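Local coordinates for antiterminator Q protein (PDB 6JNY) that acts as a phage transcription antitermination factor, probably by binding host RNA polymerase so that it reads through terminators, at residues G18-W23 and Q68-V73; G82-Y87 and A136-I141; H95-Y100 and R128-I133; P107-C112 and G116-P121. All blocks are in the same frame, centred on the assembly; numbering follows the deposited sequence.

Contact 1. Residues G18-W23 and Q68-V73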
loop_
_atom_site.group_PDB
_atom_site.type_symbol
_atom_site.label_atom_id
_atom_site.label_comp_id
_atom_site.label_asym_id
_atom_site.label_seq_id
_atom_site.Cartn_x
_atom_site.Cartn_y
_atom_site.Cartn_z
ATOM N N GLY A 18 6.539 -10.084 2.745
ATOM C CA GLY A 18 5.920 -11.374 2.992
ATOM C C GLY A 18 4.662 -11.243 3.828
ATOM O O GLY A 18 3.619 -11.819 3.502
ATOM N N TRP A 19 4.739 -10.476 4.920
ATOM C CA TRP A 19 3.563 -10.272 5.766
ATOM C C TRP A 19 2.454 -9.567 5.003
ATOM O O TRP A 19 1.275 -9.914 5.151
ATOM C CB TRP A 19 3.943 -9.469 7.013
ATOM C CG TRP A 19 4.441 -10.311 8.131
ATOM C CD1 TRP A 19 5.680 -10.253 8.720
ATOM C CD2 TRP A 19 3.722 -11.346 8.815
ATOM N NE1 TRP A 19 5.770 -11.195 9.720
ATOM C CE2 TRP A 19 4.582 -11.875 9.797
ATOM C CE3 TRP A 19 2.436 -11.884 8.690
ATOM C CZ2 TRP A 19 4.196 -12.907 10.654
ATOM C CZ3 TRP A 19 2.057 -12.905 9.545
ATOM C CH2 TRP A 19 2.932 -13.400 10.512
ATOM N N LEU A 20 2.804 -8.574 4.185
ATOM C CA LEU A 20 1.773 -7.844 3.454
ATOM C C LEU A 20 1.125 -8.696 2.367
ATOM O O LEU A 20 -0.054 -8.506 2.067
ATOM C CB LEU A 20 2.312 -6.522 2.904
ATOM C CG LEU A 20 2.686 -5.497 3.986
ATOM C CD1 LEU A 20 3.263 -4.264 3.333
ATOM C CD2 LEU A 20 1.468 -5.138 4.848
ATOM N N GLU A 21 1.863 -9.648 1.791
ATOM C CA GLU A 21 1.239 -10.600 0.868
ATOM C C GLU A 21 0.228 -11.489 1.594
ATOM O O GLU A 21 -0.876 -11.743 1.074
ATOM C CB GLU A 21 2.323 -11.444 0.181
ATOM C CG GLU A 21 3.080 -10.710 -0.939
ATOM C CD GLU A 21 4.259 -11.503 -1.496
ATOM O OE1 GLU A 21 4.531 -12.610 -0.998
ATOM O OE2 GLU A 21 4.926 -11.003 -2.428
ATOM N N LEU A 22 0.583 -11.991 2.775
ATOM C CA LEU A 22 -0.343 -12.821 3.542
ATOM C C LEU A 22 -1.553 -12.015 3.973
ATOM O O LEU A 22 -2.695 -12.491 3.884
ATOM C CB LEU A 22 0.357 -13.414 4.764
ATOM C CG LEU A 22 1.398 -14.499 4.497
ATOM C CD1 LEU A 22 2.181 -14.788 5.760
ATOM C CD2 LEU A 22 0.716 -15.769 3.962
ATOM N N TRP A 23 -1.324 -10.785 4.435
ATOM C CA TRP A 23 -2.411 -9.920 4.873
ATOM C C TRP A 23 -3.290 -9.529 3.697
ATOM O O TRP A 23 -4.524 -9.482 3.815
ATOM C CB TRP A 23 -1.815 -8.672 5.537
ATOM C CG TRP A 23 -2.750 -7.496 5.639
ATOM C CD1 TRP A 23 -3.730 -7.298 6.584
ATOM C CD2 TRP A 23 -2.767 -6.341 4.794
ATOM N NE1 TRP A 23 -4.364 -6.096 6.351
ATOM C CE2 TRP A 23 -3.790 -5.486 5.267
ATOM C CE3 TRP A 23 -2.019 -5.945 3.677
ATOM C CZ2 TRP A 23 -4.080 -4.263 4.658
ATOM C CZ3 TRP A 23 -2.318 -4.737 3.064
ATOM C CH2 TRP A 23 -3.331 -3.904 3.561
ATOM N N GLN A 68 -4.890 -3.206 11.558
ATOM C CA GLN A 68 -4.856 -2.068 12.468
ATOM C C GLN A 68 -3.583 -1.263 12.271
ATOM O O GLN A 68 -3.611 -0.026 12.280
ATOM C CB GLN A 68 -4.955 -2.557 13.912
ATOM C CG GLN A 68 -6.288 -3.182 14.283
ATOM C CD GLN A 68 -6.435 -3.374 15.781
ATOM O OE1 GLN A 68 -7.545 -3.531 16.290
ATOM N NE2 GLN A 68 -5.312 -3.356 16.498
ATOM N N VAL A 69 -2.452 -1.946 12.070
ATOM C CA VAL A 69 -1.202 -1.244 11.793
ATOM C C VAL A 69 -1.312 -0.457 10.497
ATOM O O VAL A 69 -0.992 0.738 10.442
ATOM C CB VAL A 69 -0.029 -2.240 11.769
ATOM C CG1 VAL A 69 1.198 -1.617 11.150
ATOM C CG2 VAL A 69 0.255 -2.734 13.169
ATOM N N VAL A 70 -1.749 -1.116 9.423
ATOM C CA VAL A 70 -1.769 -0.457 8.124
ATOM C C VAL A 70 -2.726 0.725 8.128
ATOM O O VAL A 70 -2.403 1.804 7.621
ATOM C CB VAL A 70 -2.101 -1.468 7.015
ATOM C CG1 VAL A 70 -2.360 -0.754 5.705
ATOM C CG2 VAL A 70 -0.968 -2.455 6.876
ATOM N N ASP A 71 -3.917 0.551 8.700
ATOM C CA ASP A 71 -4.867 1.656 8.703
ATOM C C ASP A 71 -4.333 2.832 9.502
ATOM O O ASP A 71 -4.495 3.991 9.098
ATOM C CB ASP A 71 -6.216 1.210 9.266
ATOM C CG ASP A 71 -7.297 2.261 9.071
ATOM O OD1 ASP A 71 -7.848 2.355 7.956
ATOM O OD2 ASP A 71 -7.587 3.007 10.029
ATOM N N SER A 72 -3.690 2.552 10.636
ATOM C CA SER A 72 -3.200 3.611 11.511
ATOM C C SER A 72 -2.022 4.364 10.908
ATOM O O SER A 72 -1.701 5.470 11.363
ATOM C CB SER A 72 -2.793 3.010 12.853
ATOM O OG SER A 72 -1.547 2.356 12.760
ATOM N N VAL A 73 -1.349 3.780 9.925
ATOM C CA VAL A 73 -0.238 4.424 9.246
ATOM C C VAL A 73 -0.688 5.103 7.958
ATOM O O VAL A 73 -0.277 6.227 7.671
ATOM C CB VAL A 73 0.876 3.385 8.978
ATOM C CG1 VAL A 73 1.869 3.897 7.948
ATOM C CG2 VAL A 73 1.581 3.001 10.288
#
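The indole of Trp23 lies against Val70, whose two methyl groups meet it in different ways. Val70 CG1 touches the far corner of the six-membered ring, 3.9 Å from Trp23 CH2 and 4.0 Å from Trp23 CZ2, while Val70 CG2 stands over one face, 4.2 Å above the ring plane and displaced toward the rim. The two side chains arrive from opposite directions, so the valine meets the end of the ring system farthest from the tryptophan backbone. Trp23 CG is anti to its own backbone N (chi1 161°), which throws the ring across toward helix 60-74. The rotation of the indole is further fixed at its polar edge, where NE1 donates a hydrogen bond to Ser67 OG, one turn before Val70 on that same helix.

Leu20, a turn earlier than Trp23, adds a looser contact. Its CB starts out alongside the partner helix, but the branch swings nearer and places CD2 4.2 Å from Val70 CG2. One valine is thus shared by two large side chains of helix 10-28, and no hydrogen bond crosses between 18-23 and 68-73. The backbones stay well apart, with 9.4 Å between Leu20 CA and Val70 CA, a distance spanned by the leucine and tryptophan side chains reaching to the valine. All three touching residues are buried. Helix 78-90 also packs here, with Leu85 on Trp23 and Phe81 on Val70. The arrangement is apolar helix-to-helix packing in the helical core of the protein, joining helix 10-28 to helix 60-74.

Contact 2. Residues G82-Y87 and A136-I141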
loop_
_atom_site.group_PDB
_atom_site.type_symbol
_atom_site.label_atom_id
_atom_site.label_comp_id
_atom_site.label_asym_id
_atom_site.label_seq_id
_atom_site.Cartn_x
_atom_site.Cartn_y
_atom_site.Cartn_z
ATOM N N GLY A 82 -4.734 3.284 -1.315
ATOM C CA GLY A 82 -5.363 2.553 -2.404
ATOM C C GLY A 82 -4.365 1.780 -3.245
ATOM O O GLY A 82 -4.624 0.641 -3.647
ATOM N N ILE A 83 -3.200 2.383 -3.506
ATOM C CA ILE A 83 -2.176 1.700 -4.288
ATOM C C ILE A 83 -1.656 0.481 -3.541
ATOM O O ILE A 83 -1.437 -0.583 -4.131
ATOM C CB ILE A 83 -1.060 2.686 -4.671
ATOM C CG1 ILE A 83 -1.541 3.612 -5.791
ATOM C CG2 ILE A 83 0.212 1.955 -5.069
ATOM C CD1 ILE A 83 -0.683 4.826 -5.984
ATOM N N LEU A 84 -1.440 0.620 -2.228
ATOM C CA LEU A 84 -1.044 -0.519 -1.416
ATOM C C LEU A 84 -2.064 -1.646 -1.499
ATOM O O LEU A 84 -1.689 -2.819 -1.617
ATOM C CB LEU A 84 -0.875 -0.070 0.042
ATOM C CG LEU A 84 -0.292 -1.087 1.022
ATOM C CD1 LEU A 84 1.200 -1.230 0.807
ATOM C CD2 LEU A 84 -0.574 -0.666 2.479
ATOM N N LEU A 85 -3.361 -1.308 -1.429
ATOM C CA LEU A 85 -4.405 -2.331 -1.497
ATOM C C LEU A 85 -4.488 -2.973 -2.882
ATOM O O LEU A 85 -4.639 -4.193 -2.986
ATOM C CB LEU A 85 -5.756 -1.746 -1.066
ATOM C CG LEU A 85 -5.863 -1.429 0.439
ATOM C CD1 LEU A 85 -7.089 -0.556 0.724
ATOM C CD2 LEU A 85 -5.904 -2.695 1.256
ATOM N N SER A 86 -4.343 -2.176 -3.944
ATOM C CA SER A 86 -4.302 -2.744 -5.295
ATOM C C SER A 86 -3.191 -3.778 -5.415
ATOM O O SER A 86 -3.411 -4.893 -5.898
ATOM C CB SER A 86 -4.113 -1.635 -6.326
ATOM O OG SER A 86 -5.264 -0.807 -6.398
ATOM N N TYR A 87 -1.995 -3.448 -4.923
ATOM C CA TYR A 87 -0.859 -4.349 -5.082
ATOM C C TYR A 87 -0.993 -5.584 -4.196
ATOM O O TYR A 87 -0.797 -6.713 -4.656
ATOM C CB TYR A 87 0.429 -3.591 -4.758
ATOM C CG TYR A 87 1.699 -4.356 -5.027
ATOM C CD1 TYR A 87 2.517 -4.755 -3.975
ATOM C CD2 TYR A 87 2.124 -4.623 -6.321
ATOM C CE1 TYR A 87 3.701 -5.430 -4.204
ATOM C CE2 TYR A 87 3.299 -5.300 -6.555
ATOM C CZ TYR A 87 4.089 -5.696 -5.505
ATOM O OH TYR A 87 5.263 -6.369 -5.731
ATOM N N ALA A 136 7.669 3.975 -0.224
ATOM C CA ALA A 136 7.501 4.883 0.905
ATOM C C ALA A 136 6.499 4.318 1.899
ATOM O O ALA A 136 6.666 4.468 3.118
ATOM C CB ALA A 136 7.036 6.242 0.387
ATOM N N SER A 137 5.453 3.664 1.401
ATOM C CA SER A 137 4.468 3.055 2.291
ATOM C C SER A 137 5.084 1.938 3.121
ATOM O O SER A 137 4.841 1.856 4.329
ATOM C CB SER A 137 3.289 2.518 1.483
ATOM O OG SER A 137 2.660 3.549 0.725
ATOM N N LEU A 138 5.888 1.067 2.505
ATOM C CA LEU A 138 6.524 0.001 3.273
ATOM C C LEU A 138 7.479 0.564 4.306
ATOM O O LEU A 138 7.577 0.042 5.418
ATOM C CB LEU A 138 7.254 -0.969 2.346
ATOM C CG LEU A 138 6.405 -2.161 1.884
ATOM C CD1 LEU A 138 5.245 -1.749 0.990
ATOM C CD2 LEU A 138 7.295 -3.182 1.222
ATOM N N PHE A 139 8.183 1.633 3.958
ATOM C CA PHE A 139 9.071 2.270 4.925
ATOM C C PHE A 139 8.303 2.755 6.148
ATOM O O PHE A 139 8.780 2.611 7.287
ATOM C CB PHE A 139 9.816 3.417 4.241
ATOM C CG PHE A 139 10.837 4.068 5.123
ATOM C CD1 PHE A 139 12.103 3.532 5.243
ATOM C CD2 PHE A 139 10.512 5.196 5.853
ATOM C CE1 PHE A 139 13.048 4.127 6.072
ATOM C CE2 PHE A 139 11.446 5.790 6.688
ATOM C CZ PHE A 139 12.707 5.253 6.789
ATOM N N MET A 140 7.128 3.351 5.933
ATOM C CA MET A 140 6.309 3.846 7.039
ATOM C C MET A 140 5.734 2.695 7.851
ATOM O O MET A 140 5.616 2.784 9.084
ATOM C CB MET A 140 5.162 4.698 6.508
ATOM C CG MET A 140 5.557 6.003 5.841
ATOM S SD MET A 140 4.231 6.551 4.734
ATOM C CE MET A 140 2.933 6.894 5.918
ATOM N N ILE A 141 5.331 1.621 7.175
ATOM C CA ILE A 141 4.665 0.522 7.858
ATOM C C ILE A 141 5.643 -0.290 8.706
ATOM O O ILE A 141 5.298 -0.726 9.810
ATOM C CB ILE A 141 3.902 -0.346 6.842
ATOM C CG1 ILE A 141 2.703 0.418 6.295
ATOM C CG2 ILE A 141 3.427 -1.625 7.496
ATOM C CD1 ILE A 141 2.158 -0.201 5.007
#
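Ser86 N donates to Gly82 O at 2.8 Å, closing the helical turn from which Leu84 reaches across to Ser137, Leu138 and Ile141. The contact is a steep helix crossing in the middle of the helical core: the short axes of 82-87 and 136-141 pass 11.2 Å apart at -96°, nearly perpendicular, and Leu84 alone makes the contact from 82-87. Leu84 CG is anti to the backbone N (chi1 -173°), which sends its branches toward helix 123-155, where CD1 meets Leu138 and Ser137 and CD2 meets Ile141. Leu138 sets out beside the contact and bends in, putting its CD1 4.1 Å from Leu84 CD1; its other neighbours include Leu16 and Leu20 of helix 10-28.

Ser137 turns its CB toward the leucine, 4.3 Å from Leu84 CD1. Its OG donates to Ile133 O within its own helix, which satisfies this buried hydroxyl; no hydrogen bond crosses between the segments. Val70 of helix 60-74 also lies on Leu84. On the other branch the meeting is tip to tip, with Leu84 CD2 3.8 Å from Ile141 CD1.

Contact 3. Residues H95-Y100 and R128-I133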
loop_
_atom_site.group_PDB
_atom_site.type_symbol
_atom_site.label_atom_id
_atom_site.label_comp_id
_atom_site.label_asym_id
_atom_site.label_seq_id
_atom_site.Cartn_x
_atom_site.Cartn_y
_atom_site.Cartn_z
ATOM N N HIS A 95 2.958 -2.506 -12.936
ATOM C CA HIS A 95 2.678 -1.964 -14.259
ATOM C C HIS A 95 1.185 -1.738 -14.458
ATOM O O HIS A 95 0.776 -0.742 -15.066
ATOM C CB HIS A 95 3.216 -2.909 -15.334
ATOM C CG HIS A 95 4.671 -2.731 -15.641
ATOM N ND1 HIS A 95 5.343 -1.545 -15.436
ATOM C CD2 HIS A 95 5.580 -3.589 -16.166
ATOM C CE1 HIS A 95 6.602 -1.682 -15.817
ATOM N NE2 HIS A 95 6.771 -2.912 -16.262
ATOM N N ALA A 96 0.346 -2.654 -13.954
ATOM C CA ALA A 96 -1.095 -2.492 -14.101
ATOM C C ALA A 96 -1.604 -1.310 -13.291
ATOM O O ALA A 96 -2.470 -0.558 -13.751
ATOM C CB ALA A 96 -1.818 -3.784 -13.719
ATOM N N ILE A 97 -1.069 -1.120 -12.080
ATOM C CA ILE A 97 -1.451 0.039 -11.280
ATOM C C ILE A 97 -1.013 1.328 -11.964
ATOM O O ILE A 97 -1.774 2.303 -12.027
ATOM C CB ILE A 97 -0.838 -0.079 -9.876
ATOM C CG1 ILE A 97 -1.372 -1.323 -9.163
ATOM C CG2 ILE A 97 -1.085 1.201 -9.076
ATOM C CD1 ILE A 97 -0.555 -1.671 -7.915
ATOM N N ALA A 98 0.201 1.341 -12.512
ATOM C CA ALA A 98 0.697 2.544 -13.169
ATOM C C ALA A 98 -0.093 2.869 -14.429
ATOM O O ALA A 98 -0.303 4.047 -14.737
ATOM C CB ALA A 98 2.182 2.404 -13.484
ATOM N N SER A 99 -0.542 1.850 -15.160
ATOM C CA SER A 99 -1.334 2.103 -16.360
ATOM C C SER A 99 -2.610 2.860 -16.029
ATOM O O SER A 99 -2.983 3.802 -16.741
ATOM C CB SER A 99 -1.661 0.784 -17.058
ATOM O OG SER A 99 -2.461 1.010 -18.206
ATOM N N TYR A 100 -3.297 2.466 -14.957
ATOM C CA TYR A 100 -4.517 3.164 -14.568
ATOM C C TYR A 100 -4.207 4.540 -13.994
ATOM O O TYR A 100 -4.935 5.502 -14.256
ATOM C CB TYR A 100 -5.321 2.347 -13.559
ATOM C CG TYR A 100 -6.640 3.002 -13.243
ATOM C CD1 TYR A 100 -6.834 3.670 -12.047
ATOM C CD2 TYR A 100 -7.683 2.985 -14.165
ATOM C CE1 TYR A 100 -8.035 4.288 -11.763
ATOM C CE2 TYR A 100 -8.888 3.602 -13.892
ATOM C CZ TYR A 100 -9.057 4.252 -12.684
ATOM O OH TYR A 100 -10.256 4.871 -12.397
ATOM N N ARG A 128 7.373 5.218 -12.224
ATOM C CA ARG A 128 8.313 5.564 -11.164
ATOM C C ARG A 128 7.579 6.002 -9.902
ATOM O O ARG A 128 7.947 5.600 -8.790
ATOM C CB ARG A 128 9.267 6.661 -11.643
ATOM C CG ARG A 128 10.280 7.056 -10.584
ATOM C CD ARG A 128 11.230 8.156 -11.040
ATOM N NE ARG A 128 10.551 9.290 -11.661
ATOM C CZ ARG A 128 9.949 10.268 -10.990
ATOM N NH1 ARG A 128 9.928 10.259 -9.662
ATOM N NH2 ARG A 128 9.365 11.263 -11.650
ATOM N N GLU A 129 6.528 6.812 -10.055
ATOM C CA GLU A 129 5.786 7.286 -8.890
ATOM C C GLU A 129 5.089 6.144 -8.162
ATOM O O GLU A 129 5.050 6.135 -6.928
ATOM C CB GLU A 129 4.807 8.385 -9.292
ATOM C CG GLU A 129 5.533 9.698 -9.588
ATOM C CD GLU A 129 4.634 10.784 -10.125
ATOM O OE1 GLU A 129 3.413 10.558 -10.243
ATOM O OE2 GLU A 129 5.159 11.880 -10.428
ATOM N N VAL A 130 4.528 5.174 -8.891
ATOM C CA VAL A 130 3.892 4.048 -8.209
ATOM C C VAL A 130 4.919 3.265 -7.399
ATOM O O VAL A 130 4.672 2.893 -6.244
ATOM C CB VAL A 130 3.138 3.154 -9.209
ATOM C CG1 VAL A 130 2.801 1.802 -8.564
ATOM C CG2 VAL A 130 1.885 3.865 -9.685
ATOM N N ASP A 131 6.082 3.006 -7.991
ATOM C CA ASP A 131 7.151 2.318 -7.281
ATOM C C ASP A 131 7.566 3.096 -6.040
ATOM O O ASP A 131 7.763 2.509 -4.966
ATOM C CB ASP A 131 8.341 2.136 -8.226
ATOM C CG ASP A 131 8.257 0.851 -9.021
ATOM O OD1 ASP A 131 7.156 0.538 -9.531
ATOM O OD2 ASP A 131 9.289 0.152 -9.132
ATOM N N GLU A 132 7.678 4.422 -6.162
ATOM C CA GLU A 132 8.099 5.241 -5.028
ATOM C C GLU A 132 7.037 5.253 -3.938
ATOM O O GLU A 132 7.360 5.235 -2.742
ATOM C CB GLU A 132 8.391 6.668 -5.492
ATOM C CG GLU A 132 9.710 6.835 -6.209
ATOM C CD GLU A 132 9.822 8.181 -6.901
ATOM O OE1 GLU A 132 8.911 9.024 -6.723
ATOM O OE2 GLU A 132 10.826 8.402 -7.610
ATOM N N ILE A 133 5.767 5.311 -4.327
ATOM C CA ILE A 133 4.686 5.304 -3.346
ATOM C C ILE A 133 4.666 3.987 -2.576
ATOM O O ILE A 133 4.535 3.972 -1.343
ATOM C CB ILE A 133 3.344 5.616 -4.034
ATOM C CG1 ILE A 133 3.299 7.087 -4.467
ATOM C CG2 ILE A 133 2.160 5.257 -3.132
ATOM C CD1 ILE A 133 2.211 7.368 -5.492
#
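Helix 94-103 packs on the N-terminal part of helix 123-155, the two helices that precede and follow the beta hairpin in the chain. The family belongs to a helix-turn-helix clan; if that motif is present here, helices 78-90 and 94-103, joined by a short turn, are its likely pair. Val130 of helix 123-155 is the side chain that fills the interface. Its CG2 comes 3.9 Å from Ala98 CA and 4.1 Å from Ala98 CB, meeting the alanine at its backbone because the small side chain lets the helices draw together: Ala98 CA and Val130 CA are only 6.1 Å apart. Val130 CG1 is anti to the backbone N (chi1 165°), and this torsion offers both methyls to Ile97, whose CG2 sits 4.0 Å from each of Val130 CG1 and Val130 CG2. The longer branch of Ile97 goes elsewhere, to Ser86 and Tyr87 of helix 78-90, so this residue joins three helices. All three contact residues are buried, and no polar bond passes between 95-100 and 128-133.

On the side of 128-133 turned away from helix 94-103, Arg128 NH1 donates to Glu132 OE2 at 2.9 Å, a salt bridge one helical turn long. The oxygen lies in the guanidinium plane and is approached on its syn side, 29° out of the carboxylate plane. Separately, Glu129 OE1 is held by Tyr101 OH and Arg108 NH2. The contact as a whole is close helix-helix packing at a small residue, Ala98 facing Val130.

Contact 4. Residues P107-C112 and G116-P121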
loop_
_atom_site.group_PDB
_atom_site.type_symbol
_atom_site.label_atom_id
_atom_site.label_comp_id
_atom_site.label_asym_id
_atom_site.label_seq_id
_atom_site.Cartn_x
_atom_site.Cartn_y
_atom_site.Cartn_z
ATOM N N PRO A 107 -3.643 17.100 -15.358
ATOM C CA PRO A 107 -2.572 17.960 -15.873
ATOM C C PRO A 107 -1.745 18.495 -14.717
ATOM O O PRO A 107 -2.278 18.832 -13.658
ATOM C CB PRO A 107 -3.327 19.095 -16.575
ATOM C CG PRO A 107 -4.728 18.624 -16.732
ATOM C CD PRO A 107 -4.985 17.642 -15.648
ATOM N N ARG A 108 -0.431 18.564 -14.921
ATOM C CA ARG A 108 0.485 19.028 -13.889
ATOM C C ARG A 108 1.302 20.192 -14.419
ATOM O O ARG A 108 1.538 20.307 -15.624
ATOM C CB ARG A 108 1.511 17.965 -13.519
ATOM C CG ARG A 108 0.966 16.674 -13.033
ATOM C CD ARG A 108 2.123 15.745 -12.770
ATOM N NE ARG A 108 1.673 14.504 -12.170
ATOM C CZ ARG A 108 2.487 13.551 -11.747
ATOM N NH1 ARG A 108 3.799 13.696 -11.866
ATOM N NH2 ARG A 108 1.983 12.450 -11.217
ATOM N N LYS A 109 1.764 21.030 -13.496
ATOM C CA LYS A 109 2.769 22.038 -13.804
ATOM C C LYS A 109 4.126 21.349 -13.814
ATOM O O LYS A 109 4.605 20.896 -12.769
ATOM C CB LYS A 109 2.726 23.151 -12.760
ATOM C CG LYS A 109 3.420 24.414 -13.201
ATOM C CD LYS A 109 3.344 25.498 -12.139
ATOM C CE LYS A 109 1.917 25.939 -11.861
ATOM N NZ LYS A 109 1.941 27.077 -10.879
ATOM N N MET A 110 4.739 21.238 -14.988
ATOM C CA MET A 110 6.023 20.565 -15.135
ATOM C C MET A 110 7.119 21.587 -15.409
ATOM O O MET A 110 6.987 22.427 -16.305
ATOM C CB MET A 110 5.972 19.504 -16.235
ATOM C CG MET A 110 5.350 18.195 -15.769
ATOM S SD MET A 110 5.272 16.961 -17.070
ATOM C CE MET A 110 6.959 16.992 -17.668
ATOM N N LEU A 111 8.192 21.517 -14.629
ATOM C CA LEU A 111 9.296 22.467 -14.741
ATOM C C LEU A 111 10.290 21.889 -15.736
ATOM O O LEU A 111 11.201 21.142 -15.378
ATOM C CB LEU A 111 9.936 22.711 -13.379
ATOM C CG LEU A 111 9.066 23.139 -12.188
ATOM C CD1 LEU A 111 8.010 24.168 -12.587
ATOM C CD2 LEU A 111 8.421 21.935 -11.496
ATOM N N CYS A 112 10.111 22.238 -17.006
ATOM C CA CYS A 112 10.959 21.731 -18.070
ATOM C C CYS A 112 12.110 22.699 -18.339
ATOM O O CYS A 112 12.211 23.775 -17.742
ATOM C CB CYS A 112 10.137 21.498 -19.335
ATOM S SG CYS A 112 8.579 20.621 -19.059
ATOM N N GLY A 116 8.303 26.491 -17.429
ATOM C CA GLY A 116 7.261 25.555 -17.054
ATOM C C GLY A 116 6.199 25.402 -18.130
ATOM O O GLY A 116 5.952 26.299 -18.938
ATOM N N ARG A 117 5.570 24.228 -18.136
ATOM C CA ARG A 117 4.484 23.905 -19.055
ATOM C C ARG A 117 3.459 23.078 -18.293
ATOM O O ARG A 117 3.762 22.494 -17.250
ATOM C CB ARG A 117 4.983 23.092 -20.260
ATOM C CG ARG A 117 6.121 23.737 -21.039
ATOM C CD ARG A 117 6.230 23.155 -22.448
ATOM N NE ARG A 117 4.933 22.745 -22.988
ATOM C CZ ARG A 117 4.218 23.465 -23.850
ATOM N NH1 ARG A 117 4.670 24.640 -24.276
ATOM N NH2 ARG A 117 3.050 23.011 -24.290
ATOM N N ILE A 118 2.235 23.026 -18.818
ATOM C CA ILE A 118 1.187 22.168 -18.268
ATOM C C ILE A 118 1.074 20.936 -19.149
ATOM O O ILE A 118 0.876 21.050 -20.365
ATOM C CB ILE A 118 -0.161 22.907 -18.189
ATOM C CG1 ILE A 118 -0.037 24.181 -17.353
ATOM C CG2 ILE A 118 -1.251 21.971 -17.662
ATOM C CD1 ILE A 118 0.520 23.960 -15.955
ATOM N N GLN A 119 1.194 19.757 -18.543
ATOM C CA GLN A 119 1.172 18.509 -19.296
ATOM C C GLN A 119 0.828 17.376 -18.341
ATOM O O GLN A 119 1.188 17.417 -17.163
ATOM C CB GLN A 119 2.550 18.268 -19.916
ATOM C CG GLN A 119 2.611 17.210 -20.997
ATOM C CD GLN A 119 3.963 17.194 -21.687
ATOM O OE1 GLN A 119 4.997 17.367 -21.044
ATOM N NE2 GLN A 119 3.959 16.995 -23.002
ATOM N N LYS A 120 0.114 16.374 -18.852
ATOM C CA LYS A 120 -0.107 15.172 -18.065
ATOM C C LYS A 120 1.185 14.355 -17.995
ATOM O O LYS A 120 2.003 14.390 -18.917
ATOM C CB LYS A 120 -1.227 14.338 -18.683
ATOM C CG LYS A 120 -2.613 14.853 -18.334
ATOM C CD LYS A 120 -3.711 13.998 -18.930
ATOM C CE LYS A 120 -5.058 14.698 -18.818
ATOM N NZ LYS A 120 -6.188 13.845 -19.281
ATOM N N PRO A 121 1.405 13.629 -16.900
ATOM C CA PRO A 121 2.664 12.895 -16.752
ATOM C C PRO A 121 2.766 11.731 -17.730
ATOM O O PRO A 121 1.768 11.116 -18.116
ATOM C CB PRO A 121 2.614 12.394 -15.300
ATOM C CG PRO A 121 1.182 12.322 -14.981
ATOM C CD PRO A 121 0.534 13.467 -15.726
#
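Four backbone hydrogen bonds knit 107-112 and 116-121 into a two-stranded antiparallel beta hairpin that stands out from the helical body. Arg108 and Gln119 form one hydrogen-bonded pair, with both N-to-O distances (Arg108 N to Gln119 O and Gln119 N to Arg108 O) 3.0 Å. Met110 and Arg117 form the next: Met110 N meets Arg117 O at 2.8 Å, nearly in line with the carbonyl bond, and Arg117 N returns to Met110 O at 2.9 Å. A CA-H...O contact from Ile118 CA to Arg108 O, 3.3 Å, supplements them.

Side-chain contacts split between the faces. On the face of Lys109 and Ile118, Ile118 CG2 comes 3.7 Å from Pro107 CB while its CD1 lies against the start of the lysine chain. On the other face the bent end of Met110 rests across Gln119, the methyl CE in van der Waals contact with the amide oxygen OE1 at 3.9 Å.

At the open end of the hairpin, beside helix 123-155, a charged group packs on a proline. Arg108, extended from CG to NE, crosses Pro121 at about a right angle and pairs with Glu129 of that helix. Pro121 CG sits over one face of the guanidinium, 3.6 Å from Arg108 NE.

Overall arrangement
Contacts 1, 2 and 3 are buried and wholly apolar between their segments; contact 4 is mostly exposed and rests on backbone hydrogen bonds. Contacts 1 and 2 adjoin, centres 9 Å apart, and Val73 packs on Met140 and Ile141 between them, so the helices of 18-23, 68-73, 82-87 and 136-141 share one core. Contacts 2 and 3 use different parts of helix 123-155 and are joined through Ile83 and Ile97. Contact 4 lies about 26 Å from contact 2, centre to centre, and is nested within the chain loop that contact 3 closes. Its link to contact 3 is ionic, whereas packing unites the other three.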